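Local coordinates for nicotinate phosphoribosyltransferase (Vibrio cholerae, PDB 4HL7), which probably catalyses ATP-dependent transfer of the phosphoribosyl group of phosphoribosyl pyrophosphate to nicotinate, giving nicotinate ribonucleotide for NAD(+) biosynthesis, at residues Ala73-His76 with Tyr77-His81. Numbering follows the deposited sequence.
Sequences ADIH and YLTQH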
ATOM      1  N   ALA A  73       5.661  19.842 -15.364  1.00 31.39           N
ATOM      2  CA  ALA A  73       4.403  19.235 -15.663  1.00 30.07           C
ATOM      3  C   ALA A  73       3.895  18.303 -14.567  1.00 30.83           C
ATOM      4  O   ALA A  73       2.680  18.220 -14.364  1.00 32.53           O
ATOM      5  CB  ALA A  73       4.443  18.493 -16.991  1.00 35.94           C
ATOM      6  N   ASP A  74       4.797  17.570 -13.896  1.00 26.91           N
ATOM      7  CA  ASP A  74       4.377  16.753 -12.762  1.00 25.05           C
ATOM      8  C   ASP A  74       3.857  17.656 -11.671  1.00 24.94           C
ATOM      9  O   ASP A  74       2.852  17.344 -10.991  1.00 25.01           O
ATOM     10  CB  ASP A  74       5.555  15.961 -12.198  1.00 26.29           C
ATOM     11  CG  ASP A  74       6.086  14.903 -13.174  1.00 26.67           C
ATOM     12  OD1 ASP A  74       5.354  14.485 -14.081  1.00 26.78           O
ATOM     13  OD2 ASP A  74       7.262  14.545 -13.044  1.00 27.03           O
ATOM     14  N   ILE A  75       4.587  18.734 -11.423  1.00 24.00           N
ATOM     15  CA  ILE A  75       4.233  19.661 -10.330  1.00 25.10           C
ATOM     16  C   ILE A  75       2.905  20.380 -10.629  1.00 24.32           C
ATOM     17  O   ILE A  75       2.036  20.531  -9.710  1.00 24.42           O
ATOM     18  CB  ILE A  75       5.358  20.658 -10.011  1.00 28.44           C
ATOM     19  CG1 ILE A  75       6.651  19.899  -9.646  1.00 29.00           C
ATOM     20  CG2 ILE A  75       4.987  21.537  -8.809  1.00 26.91           C
ATOM     21  CD1 ILE A  75       6.567  19.101  -8.368  1.00 29.99           C
ATOM     22  N   HIS A  76       2.744  20.808 -11.875  1.00 27.06           N
ATOM     23  CA  HIS A  76       1.495  21.424 -12.366  1.00 27.58           C
ATOM     24  C   HIS A  76       0.358  20.450 -12.162  1.00 27.08           C
ATOM     25  O   HIS A  76      -0.744  20.829 -11.695  1.00 26.10           O
ATOM     26  CB  HIS A  76       1.583  21.810 -13.858  1.00 31.23           C
ATOM     27  CG  HIS A  76       2.536  22.990 -14.155  1.00 36.75           C
ATOM     28  ND1 HIS A  76       2.718  24.044 -13.285  1.00 40.48           N
ATOM     29  CD2 HIS A  76       3.359  23.262 -15.279  1.00 38.15           C
ATOM     30  CE1 HIS A  76       3.605  24.938 -13.831  1.00 37.89           C
ATOM     31  NE2 HIS A  76       4.001  24.460 -15.040  1.00 35.41           N
ATOM     32  N   TYR A  77       0.592  19.173 -12.470  1.00 25.04           N
ATOM     33  CA  TYR A  77      -0.458  18.156 -12.274  1.00 23.54           C
ATOM     34  C   TYR A  77      -0.871  18.080 -10.785  1.00 23.18           C
ATOM     35  O   TYR A  77      -2.057  18.124 -10.455  1.00 24.58           O
ATOM     36  CB  TYR A  77      -0.028  16.753 -12.794  1.00 22.79           C
ATOM     37  CG  TYR A  77      -1.020  15.682 -12.343  1.00 22.45           C
ATOM     38  CD1 TYR A  77      -0.739  14.846 -11.254  1.00 24.13           C
ATOM     39  CD2 TYR A  77      -2.255  15.557 -12.982  1.00 24.73           C
ATOM     40  CE1 TYR A  77      -1.673  13.911 -10.796  1.00 23.73           C
ATOM     41  CE2 TYR A  77      -3.193  14.616 -12.546  1.00 23.56           C
ATOM     42  CZ  TYR A  77      -2.896  13.798 -11.462  1.00 22.93           C
ATOM     43  OH  TYR A  77      -3.818  12.879 -11.037  1.00 21.91           O
ATOM     44  N   LEU A  78       0.089  18.014  -9.882  1.00 21.53           N
ATOM     45  CA  LEU A  78      -0.277  17.944  -8.482  1.00 22.51           C
ATOM     46  C   LEU A  78      -0.929  19.244  -7.986  1.00 24.60           C
ATOM     47  O   LEU A  78      -1.779  19.228  -7.094  1.00 21.68           O
ATOM     48  CB  LEU A  78       0.946  17.663  -7.601  1.00 21.55           C
ATOM     49  CG  LEU A  78       1.588  16.271  -7.852  1.00 20.58           C
ATOM     50  CD1 LEU A  78       2.817  16.169  -6.953  1.00 19.52           C
ATOM     51  CD2 LEU A  78       0.577  15.171  -7.522  1.00 21.67           C
ATOM     52  N   THR A  79      -0.458  20.374  -8.485  1.00 24.36           N
ATOM     53  CA  THR A  79      -1.073  21.632  -8.099  1.00 25.47           C
ATOM     54  C   THR A  79      -2.591  21.622  -8.332  1.00 26.43           C
ATOM     55  O   THR A  79      -3.347  22.043  -7.462  1.00 25.56           O
ATOM     56  CB  THR A  79      -0.440  22.805  -8.877  1.00 25.65           C
ATOM     57  OG1 THR A  79       0.898  22.939  -8.437  1.00 24.91           O
ATOM     58  CG2 THR A  79      -1.208  24.135  -8.584  1.00 25.85           C
ATOM     59  N   GLN A  80      -3.002  21.198  -9.519  1.00 25.83           N
ATOM     60  CA  GLN A  80      -4.413  21.154  -9.943  1.00 29.54           C
ATOM     61  C   GLN A  80      -5.190  19.986  -9.337  1.00 30.07           C
ATOM     62  O   GLN A  80      -6.307  20.164  -8.814  1.00 30.70           O
ATOM     63  CB  GLN A  80      -4.517  21.079 -11.469  1.00 32.33           C
ATOM     64  CG  GLN A  80      -5.962  20.926 -11.969  1.00 38.04           C
ATOM     65  CD  GLN A  80      -6.149  21.267 -13.451  1.00 46.09           C
ATOM     66  OE1 GLN A  80      -5.253  21.808 -14.109  1.00 52.55           O
ATOM     67  NE2 GLN A  80      -7.330  20.989 -13.963  1.00 39.74           N
ATOM     68  N   HIS A  81      -4.600  18.790  -9.385  1.00 25.46           N
ATOM     69  CA  HIS A  81      -5.346  17.589  -9.040  1.00 24.97           C
ATOM     70  C   HIS A  81      -5.140  17.051  -7.654  1.00 24.82           C
ATOM     71  O   HIS A  81      -5.835  16.116  -7.235  1.00 26.58           O
ATOM     72  CB  HIS A  81      -5.176  16.522 -10.113  1.00 27.56           C
ATOM     73  CG  HIS A  81      -5.658  16.972 -11.468  1.00 31.52           C
ATOM     74  ND1 HIS A  81      -6.940  16.807 -11.878  1.00 35.45           N
ATOM     75  CD2 HIS A  81      -5.010  17.678 -12.474  1.00 32.50           C
ATOM     76  CE1 HIS A  81      -7.086  17.327 -13.127  1.00 35.90           C
ATOM     77  NE2 HIS A  81      -5.911  17.865 -13.488  1.00 35.29           N
TER
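Ala73 O accepts the backbone amide of Tyr77, N to O 3.0 Å, the first of four successive i to i+4 bonds that join the two halves of the short helix 72-81. Tyr77 CB lies 3.5 Å from this same Ala73 O; with CG anti to the backbone N (chi1 169°), the side chain leads away from the first turn and touches Tyr216, Ala219 and Arg220 of helix 216-222. Asp74 O accepts from Leu78 N at 3.1 Å, while Leu78 CG rests 3.5 Å from that oxygen and the Tyr77 ring turns an edge to it. The Asp74 carboxylate serves the same interface as Tyr77, since OD1 forms a salt bridge with Arg220 NH1. Ile75 O is gripped twice by one residue: Thr79 N reaches it at 2.8 Å, and Thr79 OG1, set beside its own backbone N by chi1 -67°, donates to it at 3.0 Å from 41° above the carbonyl plane. His76 O closes the series, accepting from the backbone N of Gln80 at 3.2 Å. The chemistry is that of a regular alpha-helical turn with one extra side-chain bond: the Thr79 hydroxyl donates back to its own helix, while Ile75, Leu78 and Thr79 meet Leu90 of helix 87-93, and Tyr77, Leu78 and the Asp74-Arg220 salt bridge tie this helix of the N-terminal family region to helix 216-222 of the barrel family region.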